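Local coordinates for protein neuroglobin (Symsagittifera roscoffensis, PDB 4B4Y) that binds heme and molecular oxygen as a member of the globin family, probably serving in oxygen handling or a related role in nervous tissue, at residues 26-31 and 78-83; 36-41 and 121-126. All blocks are in the same frame, centred on the assembly; numbering follows the deposited sequence.

Contact 1. Residues 26-31 and 78-83. With HEM (protoporphyrin IX containing Fe), chain B.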
ATOM      1  N   PRO A  26     -27.399  -1.771   4.383  1.00 30.11           N
ATOM      2  CA  PRO A  26     -27.617  -2.982   3.572  1.00 30.67           C
ATOM      3  C   PRO A  26     -26.759  -3.039   2.297  1.00 32.76           C
ATOM      4  O   PRO A  26     -26.527  -4.144   1.775  1.00 33.53           O
ATOM      5  CB  PRO A  26     -29.119  -2.904   3.145  1.00 29.24           C
ATOM      6  CG  PRO A  26     -29.768  -1.931   4.120  1.00 30.76           C
ATOM      7  CD  PRO A  26     -28.633  -0.974   4.606  1.00 30.57           C
ATOM      8  N   ASN A  27     -26.311  -1.880   1.782  1.00 33.45           N
ATOM      9  CA  ASN A  27     -25.467  -1.900   0.550  1.00 34.61           C
ATOM     10  C   ASN A  27     -24.154  -1.189   0.802  1.00 32.98           C
ATOM     11  O   ASN A  27     -23.563  -0.641  -0.130  1.00 31.27           O
ATOM     12  CB  ASN A  27     -26.181  -1.170  -0.603  1.00 35.10           C
ATOM     13  CG  ASN A  27     -27.579  -1.697  -0.839  1.00 39.72           C
ATOM     14  OD1 ASN A  27     -28.598  -0.964  -0.612  1.00 41.90           O
ATOM     15  ND2 ASN A  27     -27.660  -2.979  -1.228  1.00 34.46           N
ATOM     16  N   TYR A  28     -23.702  -1.185   2.054  1.00 32.56           N
ATOM     17  CA  TYR A  28     -22.532  -0.356   2.461  1.00 32.36           C
ATOM     18  C   TYR A  28     -21.256  -0.552   1.593  1.00 32.62           C
ATOM     19  O   TYR A  28     -20.606   0.445   1.223  1.00 29.90           O
ATOM     20  CB  TYR A  28     -22.209  -0.457   3.985  1.00 32.25           C
ATOM     21  CG  TYR A  28     -21.205   0.584   4.445  1.00 29.50           C
ATOM     22  CD1 TYR A  28     -21.580   1.916   4.688  1.00 22.77           C
ATOM     23  CD2 TYR A  28     -19.902   0.228   4.684  1.00 28.64           C
ATOM     24  CE1 TYR A  28     -20.663   2.867   5.107  1.00 25.40           C
ATOM     25  CE2 TYR A  28     -18.957   1.189   5.100  1.00 27.60           C
ATOM     26  CZ  TYR A  28     -19.346   2.487   5.318  1.00 26.66           C
ATOM     27  OH  TYR A  28     -18.400   3.382   5.756  1.00 27.40           O
ATOM     28  N   ASP A  29     -20.937  -1.797   1.220  1.00 32.24           N
ATOM     29  CA  ASP A  29     -19.716  -2.031   0.477  1.00 33.27           C
ATOM     30  C   ASP A  29     -19.820  -1.481  -0.947  1.00 32.50           C
ATOM     31  O   ASP A  29     -18.803  -1.001  -1.479  1.00 31.82           O
ATOM     32  CB  ASP A  29     -19.337  -3.548   0.384  1.00 34.21           C
ATOM     33  CG  ASP A  29     -18.924  -4.180   1.820  1.00 39.50           C
ATOM     34  OD1 ASP A  29     -18.701  -3.425   2.809  1.00 38.39           O
ATOM     35  OD2 ASP A  29     -18.813  -5.427   1.895  1.00 38.96           O
ATOM     36  N   ASP A  30     -20.954  -1.742  -1.612  1.00 31.26           N
ATOM     37  CA  ASP A  30     -21.278  -1.148  -2.914  1.00 32.31           C
ATOM     38  C   ASP A  30     -21.156   0.417  -2.857  1.00 29.44           C
ATOM     39  O   ASP A  30     -20.525   1.012  -3.740  1.00 31.80           O
ATOM     40  CB  ASP A  30     -22.694  -1.556  -3.354  1.00 33.66           C
ATOM     41  CG  ASP A  30     -22.811  -3.069  -3.686  1.00 42.78           C
ATOM     42  OD1 ASP A  30     -21.765  -3.736  -3.961  1.00 42.70           O
ATOM     43  OD2 ASP A  30     -23.976  -3.596  -3.630  1.00 54.56           O
ATOM     44  N   PHE A  31     -21.662   1.021  -1.793  1.00 26.65           N
ATOM     45  CA  PHE A  31     -21.678   2.472  -1.622  1.00 26.71           C
ATOM     46  C   PHE A  31     -20.217   2.988  -1.590  1.00 26.60           C
ATOM     47  O   PHE A  31     -19.885   3.943  -2.316  1.00 26.61           O
ATOM     48  CB  PHE A  31     -22.487   2.896  -0.378  1.00 22.88           C
ATOM     49  CG  PHE A  31     -22.038   4.201   0.254  1.00 25.81           C
ATOM     50  CD1 PHE A  31     -22.401   5.477  -0.277  1.00 24.10           C
ATOM     51  CD2 PHE A  31     -21.285   4.181   1.391  1.00 22.28           C
ATOM     52  CE1 PHE A  31     -21.965   6.684   0.335  1.00 21.50           C
ATOM     53  CE2 PHE A  31     -20.854   5.351   1.977  1.00 21.41           C
ATOM     54  CZ  PHE A  31     -21.196   6.600   1.451  1.00 26.31           C
ATOM     55  N   VAL A  78     -12.899   2.651   8.574  1.00 29.74           N
ATOM     56  CA  VAL A  78     -12.600   3.930   9.243  1.00 29.67           C
ATOM     57  C   VAL A  78     -13.745   4.911   9.143  1.00 30.21           C
ATOM     58  O   VAL A  78     -14.173   5.529  10.121  1.00 32.30           O
ATOM     59  CB  VAL A  78     -11.283   4.603   8.661  1.00 30.15           C
ATOM     60  CG1 VAL A  78     -11.149   5.982   9.215  1.00 27.15           C
ATOM     61  CG2 VAL A  78     -10.071   3.759   9.086  1.00 28.80           C
ATOM     62  N   ILE A  79     -14.310   5.073   7.956  1.00 30.50           N
ATOM     63  CA  ILE A  79     -15.425   6.038   7.874  1.00 29.02           C
ATOM     64  C   ILE A  79     -16.627   5.537   8.784  1.00 29.13           C
ATOM     65  O   ILE A  79     -17.243   6.295   9.471  1.00 30.10           O
ATOM     66  CB  ILE A  79     -15.870   6.169   6.406  1.00 26.78           C
ATOM     67  CG1 ILE A  79     -14.807   6.963   5.558  1.00 27.61           C
ATOM     68  CG2 ILE A  79     -17.240   6.687   6.319  1.00 26.83           C
ATOM     69  CD1 ILE A  79     -15.016   6.779   4.011  1.00 26.16           C
ATOM     70  N   SER A  80     -17.016   4.300   8.627  1.00 28.30           N
ATOM     71  CA  SER A  80     -18.127   3.699   9.435  1.00 32.20           C
ATOM     72  C   SER A  80     -17.951   3.827  10.929  1.00 31.16           C
ATOM     73  O   SER A  80     -18.815   4.357  11.632  1.00 31.35           O
ATOM     74  CB  SER A  80     -18.264   2.203   9.140  1.00 31.72           C
ATOM     75  OG  SER A  80     -19.502   2.001   9.740  1.00 41.96           O
ATOM     76  N   ASP A  81     -16.732   3.531  11.381  1.00 32.15           N
ATOM     77  CA  ASP A  81     -16.448   3.636  12.771  1.00 32.45           C
ATOM     78  C   ASP A  81     -16.492   5.062  13.230  1.00 33.73           C
ATOM     79  O   ASP A  81     -16.713   5.336  14.456  1.00 33.38           O
ATOM     80  CB  ASP A  81     -15.025   3.141  13.034  1.00 33.21           C
ATOM     81  CG  ASP A  81     -14.925   1.631  13.121  1.00 33.38           C
ATOM     82  OD1 ASP A  81     -15.946   0.892  13.042  1.00 35.09           O
ATOM     83  OD2 ASP A  81     -13.763   1.215  13.170  1.00 35.62           O
ATOM     84  N   CYS A  82     -16.135   6.004  12.354  1.00 33.14           N
ATOM     85  CA  CYS A  82     -16.142   7.387  12.863  1.00 33.22           C
ATOM     86  C   CYS A  82     -17.600   7.885  12.880  1.00 33.00           C
ATOM     87  O   CYS A  82     -17.996   8.594  13.839  1.00 33.79           O
ATOM     88  CB  CYS A  82     -15.323   8.377  12.035  1.00 33.32           C
ATOM     89  SG  CYS A  82     -13.609   8.160  12.041  1.00 35.24           S
ATOM     90  N   LEU A  83     -18.366   7.542  11.840  1.00 31.88           N
ATOM     91  CA  LEU A  83     -19.704   8.145  11.604  1.00 32.77           C
ATOM     92  C   LEU A  83     -20.663   7.780  12.759  1.00 35.63           C
ATOM     93  O   LEU A  83     -21.545   8.559  13.177  1.00 34.89           O
ATOM     94  CB  LEU A  83     -20.300   7.615  10.294  1.00 30.87           C
ATOM     95  CG  LEU A  83     -19.734   8.090   8.884  1.00 31.51           C
ATOM     96  CD1 LEU A  83     -20.614   7.423   7.730  1.00 27.66           C
ATOM     97  CD2 LEU A  83     -19.855   9.569   8.863  1.00 27.15           C
TER
HETATM   98  CHA HEM B1155      -4.421   4.754   2.682  1.00 25.51           C
HETATM   99  CHB HEM B1155      -8.577   6.144   4.661  1.00 29.69           C
HETATM  100  CHC HEM B1155      -8.291  10.305   2.098  1.00 28.89           C
HETATM  101  CHD HEM B1155      -4.816   8.379  -0.599  1.00 27.79           C
HETATM  102  C1A HEM B1155      -5.558   4.768   3.455  1.00 29.66           C
HETATM  103  C2A HEM B1155      -5.896   3.840   4.482  1.00 32.45           C
HETATM  104  C3A HEM B1155      -7.034   4.211   5.016  1.00 29.74           C
HETATM  105  C4A HEM B1155      -7.425   5.419   4.397  1.00 28.57           C
HETATM  106  CMA HEM B1155      -7.824   3.536   6.190  1.00 26.43           C
HETATM  107  CAA HEM B1155      -5.013   2.602   4.857  1.00 33.92           C
HETATM  108  CBA HEM B1155      -5.573   1.397   4.134  1.00 38.06           C
HETATM  109  CGA HEM B1155      -4.642   0.204   4.204  1.00 48.41           C
HETATM  110  O1A HEM B1155      -4.058  -0.125   5.230  1.00 45.29           O
HETATM  111  O2A HEM B1155      -4.457  -0.462   3.164  1.00 60.68           O
HETATM  112  C1B HEM B1155      -8.870   7.438   4.176  1.00 30.11           C
HETATM  113  C2B HEM B1155      -9.937   8.318   4.626  1.00 31.18           C
HETATM  114  C3B HEM B1155      -9.846   9.459   3.963  1.00 32.13           C
HETATM  115  C4B HEM B1155      -8.749   9.333   3.020  1.00 31.97           C
HETATM  116  CMB HEM B1155     -10.936   7.924   5.748  1.00 26.60           C
HETATM  117  CAB HEM B1155     -10.788  10.676   4.068  1.00 31.51           C
HETATM  118  CBB HEM B1155     -10.772  11.434   5.169  1.00 30.77           C
HETATM  119  C1C HEM B1155      -7.380  10.098   1.084  1.00 29.04           C
HETATM  120  C2C HEM B1155      -7.212  10.906  -0.139  1.00 30.54           C
HETATM  121  C3C HEM B1155      -6.320  10.320  -0.914  1.00 27.95           C
HETATM  122  C4C HEM B1155      -5.861   9.167  -0.197  1.00 30.45           C
HETATM  123  CMC HEM B1155      -8.021  12.177  -0.506  1.00 22.81           C
HETATM  124  CAC HEM B1155      -5.796  10.843  -2.307  1.00 27.14           C
HETATM  125  CBC HEM B1155      -5.453   9.928  -3.221  1.00 26.31           C
HETATM  126  C1D HEM B1155      -4.238   7.348   0.118  1.00 35.05           C
HETATM  127  C2D HEM B1155      -2.938   6.704  -0.135  1.00 35.75           C
HETATM  128  C3D HEM B1155      -2.904   5.637   0.887  1.00 38.03           C
HETATM  129  C4D HEM B1155      -4.135   5.640   1.644  1.00 30.58           C
HETATM  130  CMD HEM B1155      -1.883   6.950  -1.219  1.00 37.38           C
HETATM  131  CAD HEM B1155      -1.858   4.536   1.049  1.00 32.85           C
HETATM  132  CBD HEM B1155      -3.103   4.230   0.140  1.00 40.55           C
HETATM  133  CGD HEM B1155      -2.820   2.909  -0.263  1.00 48.07           C
HETATM  134  O1D HEM B1155      -3.524   2.497  -1.208  1.00 44.85           O
HETATM  135  O2D HEM B1155      -1.842   2.432   0.407  1.00 52.62           O
HETATM  136  NA  HEM B1155      -6.503   5.717   3.448  1.00 29.35           N
HETATM  137  NB  HEM B1155      -8.188   8.099   3.229  1.00 31.22           N
HETATM  138  NC  HEM B1155      -6.557   9.045   0.996  1.00 28.10           N
HETATM  139  ND  HEM B1155      -4.827   6.726   1.214  1.00 32.39           N
HETATM  140 FE   HEM B1155      -6.463   7.374   2.238  1.00 25.56          FE
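Part of the packing of the B helix on the E helix, a hallmark of the globin fold, is made by Tyr28 at the start of helix 28-42, which reaches across to Ile79 and Ser80 near the end of helix 66-83. It illustrates how one long aromatic side chain can bridge two backbones that stay well apart, the CA atoms of Tyr28 and Ser80 lying 9.2 Å from each other. With CG anti to the backbone N, chi1 -169° carries the phenol across to helix 66-83, and its hydroxyl does most of the touching. Tyr28 OH lies 3.3 Å from Ser80 N, with Ile79 CG2 at 3.5 Å and Ser80 CB at 3.6 Å. The same hydroxyl makes a hydrogen bond to the carbonyl of Gly76, just ahead of 78-83.

Ile79 is shared between two neighbours. Its CG2 branch meets the tyrosine, while CG1 lies 4.0 Å from the heme methyl CMB. Val78 adds a closer touch, its CG2 standing 3.7 Å from heme CMA, and both residues belong to the heme pocket. The chemistry is thus that of a phenol tip set against a helix backbone and aliphatic groups, with its clear hydrogen bond going to Gly76: that bond probably limits rotation of the hydroxyl, and Ile79 links the tyrosine to the rim of the porphyrin through a single side chain.

Contact 2. Residues 36-41 and 121-126. With HEM (protoporphyrin IX containing Fe), chain B.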
ATOM      1  N   LEU A  36     -15.181   5.430  -4.361  1.00 26.63           N
ATOM      2  CA  LEU A  36     -13.780   5.367  -4.765  1.00 25.64           C
ATOM      3  C   LEU A  36     -13.697   5.374  -6.342  1.00 25.53           C
ATOM      4  O   LEU A  36     -12.764   5.948  -6.920  1.00 24.13           O
ATOM      5  CB  LEU A  36     -13.170   4.030  -4.190  1.00 26.26           C
ATOM      6  CG  LEU A  36     -11.658   3.765  -4.438  1.00 28.48           C
ATOM      7  CD1 LEU A  36     -10.863   4.899  -3.891  1.00 23.57           C
ATOM      8  CD2 LEU A  36     -11.186   2.354  -3.773  1.00 18.52           C
ATOM      9  N   GLN A  37     -14.644   4.697  -6.999  1.00 24.51           N
ATOM     10  CA  GLN A  37     -14.669   4.649  -8.436  1.00 27.16           C
ATOM     11  C   GLN A  37     -14.923   6.084  -9.018  1.00 27.88           C
ATOM     12  O   GLN A  37     -14.209   6.536  -9.932  1.00 28.20           O
ATOM     13  CB  GLN A  37     -15.780   3.703  -8.934  1.00 26.86           C
ATOM     14  CG  GLN A  37     -15.771   3.677 -10.473  1.00 29.65           C
ATOM     15  CD  GLN A  37     -16.978   2.920 -11.079  1.00 33.03           C
ATOM     16  OE1 GLN A  37     -17.468   1.906 -10.501  1.00 32.02           O
ATOM     17  NE2 GLN A  37     -17.453   3.398 -12.276  1.00 29.46           N
ATOM     18  N   GLN A  38     -15.866   6.820  -8.449  1.00 27.19           N
ATOM     19  CA  GLN A  38     -16.138   8.176  -8.972  1.00 27.45           C
ATOM     20  C   GLN A  38     -14.903   9.030  -8.666  1.00 27.65           C
ATOM     21  O   GLN A  38     -14.510   9.871  -9.494  1.00 26.17           O
ATOM     22  CB  GLN A  38     -17.348   8.771  -8.248  1.00 26.75           C
ATOM     23  CG  GLN A  38     -17.785  10.192  -8.819  1.00 32.60           C
ATOM     24  CD  GLN A  38     -18.756  10.973  -7.865  1.00 38.17           C
ATOM     25  OE1 GLN A  38     -19.217  10.422  -6.818  1.00 36.78           O
ATOM     26  NE2 GLN A  38     -19.054  12.266  -8.216  1.00 31.63           N
ATOM     27  N   PHE A  39     -14.331   8.885  -7.450  1.00 25.59           N
ATOM     28  CA  PHE A  39     -13.149   9.690  -7.064  1.00 25.44           C
ATOM     29  C   PHE A  39     -12.001   9.505  -8.090  1.00 26.68           C
ATOM     30  O   PHE A  39     -11.334  10.486  -8.482  1.00 26.60           O
ATOM     31  CB  PHE A  39     -12.661   9.234  -5.708  1.00 25.05           C
ATOM     32  CG  PHE A  39     -11.472   9.991  -5.159  1.00 23.41           C
ATOM     33  CD1 PHE A  39     -11.463  11.344  -5.064  1.00 25.02           C
ATOM     34  CD2 PHE A  39     -10.368   9.291  -4.679  1.00 23.60           C
ATOM     35  CE1 PHE A  39     -10.339  12.033  -4.500  1.00 21.96           C
ATOM     36  CE2 PHE A  39      -9.289   9.928  -4.104  1.00 25.42           C
ATOM     37  CZ  PHE A  39      -9.239  11.282  -4.020  1.00 23.28           C
ATOM     38  N   MET A  40     -11.777   8.258  -8.494  1.00 25.29           N
ATOM     39  CA  MET A  40     -10.720   7.926  -9.441  1.00 26.19           C
ATOM     40  C   MET A  40     -11.078   8.385 -10.890  1.00 26.16           C
ATOM     41  O   MET A  40     -10.196   8.776 -11.601  1.00 23.88           O
ATOM     42  CB  MET A  40     -10.403   6.394  -9.386  1.00 24.48           C
ATOM     43  CG  MET A  40      -9.773   5.968  -7.979  1.00 23.98           C
ATOM     44  SD  MET A  40      -9.443   4.165  -7.985  1.00 27.16           S
ATOM     45  CE  MET A  40      -7.889   4.143  -8.988  1.00 29.45           C
ATOM     46  N   GLU A  41     -12.354   8.329 -11.284  1.00 25.09           N
ATOM     47  CA  GLU A  41     -12.797   8.913 -12.561  1.00 26.06           C
ATOM     48  C   GLU A  41     -12.567  10.397 -12.675  1.00 25.24           C
ATOM     49  O   GLU A  41     -12.049  10.906 -13.722  1.00 27.01           O
ATOM     50  CB  GLU A  41     -14.268   8.558 -12.822  1.00 27.21           C
ATOM     51  CG  GLU A  41     -14.421   7.065 -13.074  1.00 28.05           C
ATOM     52  CD  GLU A  41     -15.842   6.644 -13.200  1.00 30.01           C
ATOM     53  OE1 GLU A  41     -16.698   7.403 -12.662  1.00 31.93           O
ATOM     54  OE2 GLU A  41     -16.093   5.521 -13.772  1.00 31.69           O
ATOM     55  N   LEU A 121     -20.487  12.780  -0.486  1.00 26.36           N
ATOM     56  CA  LEU A 121     -21.800  13.491  -0.512  1.00 27.69           C
ATOM     57  C   LEU A 121     -22.669  13.166  -1.727  1.00 26.91           C
ATOM     58  O   LEU A 121     -23.875  13.009  -1.586  1.00 27.40           O
ATOM     59  CB  LEU A 121     -21.618  15.029  -0.256  1.00 27.81           C
ATOM     60  CG  LEU A 121     -21.704  15.100   1.297  1.00 34.52           C
ATOM     61  CD1 LEU A 121     -20.341  14.820   2.124  1.00 28.38           C
ATOM     62  CD2 LEU A 121     -22.411  16.297   1.745  1.00 37.18           C
ATOM     63  N   THR A 122     -22.060  12.999  -2.914  1.00 25.57           N
ATOM     64  CA  THR A 122     -22.816  12.635  -4.100  1.00 25.37           C
ATOM     65  C   THR A 122     -23.425  11.242  -4.003  1.00 27.04           C
ATOM     66  O   THR A 122     -24.584  11.019  -4.471  1.00 26.61           O
ATOM     67  CB  THR A 122     -21.903  12.660  -5.442  1.00 26.26           C
ATOM     68  OG1 THR A 122     -21.653  14.016  -5.802  1.00 28.88           O
ATOM     69  CG2 THR A 122     -22.625  11.947  -6.611  1.00 21.04           C
ATOM     70  N   GLN A 123     -22.604  10.254  -3.576  1.00 26.67           N
ATOM     71  CA  GLN A 123     -23.142   8.857  -3.417  1.00 26.65           C
ATOM     72  C   GLN A 123     -24.105   8.797  -2.258  1.00 24.97           C
ATOM     73  O   GLN A 123     -25.057   8.092  -2.379  1.00 26.70           O
ATOM     74  CB  GLN A 123     -22.027   7.807  -3.252  1.00 27.92           C
ATOM     75  CG  GLN A 123     -21.034   7.891  -4.433  1.00 26.40           C
ATOM     76  CD  GLN A 123     -21.692   7.650  -5.777  1.00 28.15           C
ATOM     77  OE1 GLN A 123     -21.235   8.181  -6.788  1.00 33.09           O
ATOM     78  NE2 GLN A 123     -22.700   6.823  -5.811  1.00 24.54           N
ATOM     79  N   VAL A 124     -23.925   9.595  -1.187  1.00 25.65           N
ATOM     80  CA  VAL A 124     -24.963   9.657  -0.119  1.00 26.48           C
ATOM     81  C   VAL A 124     -26.283  10.160  -0.681  1.00 27.54           C
ATOM     82  O   VAL A 124     -27.322   9.462  -0.590  1.00 28.66           O
ATOM     83  CB  VAL A 124     -24.529  10.481   1.127  1.00 28.56           C
ATOM     84  CG1 VAL A 124     -25.755  10.642   2.093  1.00 26.94           C
ATOM     85  CG2 VAL A 124     -23.364   9.805   1.839  1.00 25.17           C
ATOM     86  N   VAL A 125     -26.242  11.265  -1.456  1.00 28.34           N
ATOM     87  CA  VAL A 125     -27.480  11.770  -2.096  1.00 25.47           C
ATOM     88  C   VAL A 125     -28.083  10.733  -3.002  1.00 27.30           C
ATOM     89  O   VAL A 125     -29.365  10.581  -3.115  1.00 25.79           O
ATOM     90  CB  VAL A 125     -27.259  13.096  -2.799  1.00 25.36           C
ATOM     91  CG1 VAL A 125     -28.457  13.471  -3.764  1.00 25.21           C
ATOM     92  CG2 VAL A 125     -27.075  14.180  -1.783  1.00 24.32           C
ATOM     93  N   LYS A 126     -27.233   9.951  -3.652  1.00 26.60           N
ATOM     94  CA  LYS A 126     -27.868   8.937  -4.553  1.00 29.65           C
ATOM     95  C   LYS A 126     -28.639   7.852  -3.758  1.00 32.08           C
ATOM     96  O   LYS A 126     -29.585   7.322  -4.275  1.00 33.22           O
ATOM     97  CB  LYS A 126     -26.833   8.211  -5.477  1.00 29.86           C
ATOM     98  CG  LYS A 126     -26.324   9.159  -6.713  1.00 34.56           C
ATOM     99  CD  LYS A 126     -25.029   8.535  -7.356  0.50 36.75           C
ATOM    100  CE  LYS A 126     -24.605   9.042  -8.803  0.50 39.76           C
ATOM    101  NZ  LYS A 126     -23.256   8.332  -9.432  0.50 36.98           N
TER
HETATM  102  CHA HEM B1155      -4.421   4.754   2.682  1.00 25.51           C
HETATM  103  CHB HEM B1155      -8.577   6.144   4.661  1.00 29.69           C
HETATM  104  CHC HEM B1155      -8.291  10.305   2.098  1.00 28.89           C
HETATM  105  CHD HEM B1155      -4.816   8.379  -0.599  1.00 27.79           C
HETATM  106  C1A HEM B1155      -5.558   4.768   3.455  1.00 29.66           C
HETATM  107  C2A HEM B1155      -5.896   3.840   4.482  1.00 32.45           C
HETATM  108  C3A HEM B1155      -7.034   4.211   5.016  1.00 29.74           C
HETATM  109  C4A HEM B1155      -7.425   5.419   4.397  1.00 28.57           C
HETATM  110  CMA HEM B1155      -7.824   3.536   6.190  1.00 26.43           C
HETATM  111  CAA HEM B1155      -5.013   2.602   4.857  1.00 33.92           C
HETATM  112  CBA HEM B1155      -5.573   1.397   4.134  1.00 38.06           C
HETATM  113  CGA HEM B1155      -4.642   0.204   4.204  1.00 48.41           C
HETATM  114  O1A HEM B1155      -4.058  -0.125   5.230  1.00 45.29           O
HETATM  115  O2A HEM B1155      -4.457  -0.462   3.164  1.00 60.68           O
HETATM  116  C1B HEM B1155      -8.870   7.438   4.176  1.00 30.11           C
HETATM  117  C2B HEM B1155      -9.937   8.318   4.626  1.00 31.18           C
HETATM  118  C3B HEM B1155      -9.846   9.459   3.963  1.00 32.13           C
HETATM  119  C4B HEM B1155      -8.749   9.333   3.020  1.00 31.97           C
HETATM  120  CMB HEM B1155     -10.936   7.924   5.748  1.00 26.60           C
HETATM  121  CAB HEM B1155     -10.788  10.676   4.068  1.00 31.51           C
HETATM  122  CBB HEM B1155     -10.772  11.434   5.169  1.00 30.77           C
HETATM  123  C1C HEM B1155      -7.380  10.098   1.084  1.00 29.04           C
HETATM  124  C2C HEM B1155      -7.212  10.906  -0.139  1.00 30.54           C
HETATM  125  C3C HEM B1155      -6.320  10.320  -0.914  1.00 27.95           C
HETATM  126  C4C HEM B1155      -5.861   9.167  -0.197  1.00 30.45           C
HETATM  127  CMC HEM B1155      -8.021  12.177  -0.506  1.00 22.81           C
HETATM  128  CAC HEM B1155      -5.796  10.843  -2.307  1.00 27.14           C
HETATM  129  CBC HEM B1155      -5.453   9.928  -3.221  1.00 26.31           C
HETATM  130  C1D HEM B1155      -4.238   7.348   0.118  1.00 35.05           C
HETATM  131  C2D HEM B1155      -2.938   6.704  -0.135  1.00 35.75           C
HETATM  132  C3D HEM B1155      -2.904   5.637   0.887  1.00 38.03           C
HETATM  133  C4D HEM B1155      -4.135   5.640   1.644  1.00 30.58           C
HETATM  134  CMD HEM B1155      -1.883   6.950  -1.219  1.00 37.38           C
HETATM  135  CAD HEM B1155      -1.858   4.536   1.049  1.00 32.85           C
HETATM  136  CBD HEM B1155      -3.103   4.230   0.140  1.00 40.55           C
HETATM  137  CGD HEM B1155      -2.820   2.909  -0.263  1.00 48.07           C
HETATM  138  O1D HEM B1155      -3.524   2.497  -1.208  1.00 44.85           O
HETATM  139  O2D HEM B1155      -1.842   2.432   0.407  1.00 52.62           O
HETATM  140  NA  HEM B1155      -6.503   5.717   3.448  1.00 29.35           N
HETATM  141  NB  HEM B1155      -8.188   8.099   3.229  1.00 31.22           N
HETATM  142  NC  HEM B1155      -6.557   9.045   0.996  1.00 28.10           N
HETATM  143  ND  HEM B1155      -4.827   6.726   1.214  1.00 32.39           N
HETATM  144 FE   HEM B1155      -6.463   7.374   2.238  1.00 25.56          FE
HETATM  145  O   HOH W   1     -19.769  15.002  -7.305  0.50 35.13           O
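An extended chain (chi1 -176°) carries the amide of Gln38 out to Thr122, whose methyl CG2 packs 3.7 Å from Gln38 OE1, and to Gln123. The tight side is at Gln123, a buried residue bent back at chi2, whose CG lies 3.9 Å from Gln38 OE1. The amide planes are nearly perpendicular (81°), and as modelled Gln38 OE1 lies 3.0 Å from Gln123 OE1, two acceptors with no hydrogen bond between them. Lys126 NZ offers Gln123 OE1 a weak bond that may offset some of the crowding of oxygens. The pair lies beside the crossing of the B and G helices of the globin fold, helices 28-42 and 111-127. The looser side runs through water. Gln38 NE2 donates to a water molecule at 3.0 Å, and that water is also hydrogen-bonded to Thr122 OG1, while Glu42 gives the same amide nitrogen a second acceptor. An alanine in place of Gln38 would remove the amide and is likely to leave Glu42 without this donor and the water held by Thr122 alone of the two helices. The next residue, Phe39, turns to the heme, its ring edge at CAC and CZ 3.8 Å from the methyl CMC.

Overall arrangement
Helix 28-42 takes part in both contacts, meeting helix 66-83 through its first turn in contact 1 and helix 111-127 further along in contact 2. Their centres are about 13 Å apart, and they touch directly where Phe31 CE1 lies 3.7 Å from Val124 CG2. Neither is wholly core or wholly surface: each joins one buried residue, Ile79 or Gln123, to two partly exposed ones. The chemistry nevertheless diverges. Contact 1 sets a phenol tip against a helix backbone and aliphatic groups, whereas contact 2 brings two amides and a hydroxyl together without a direct hydrogen bond, and a water bridges Gln38 and Thr122. Both also reach the heme, through Val78 and Ile79 in one and Phe39 in the other.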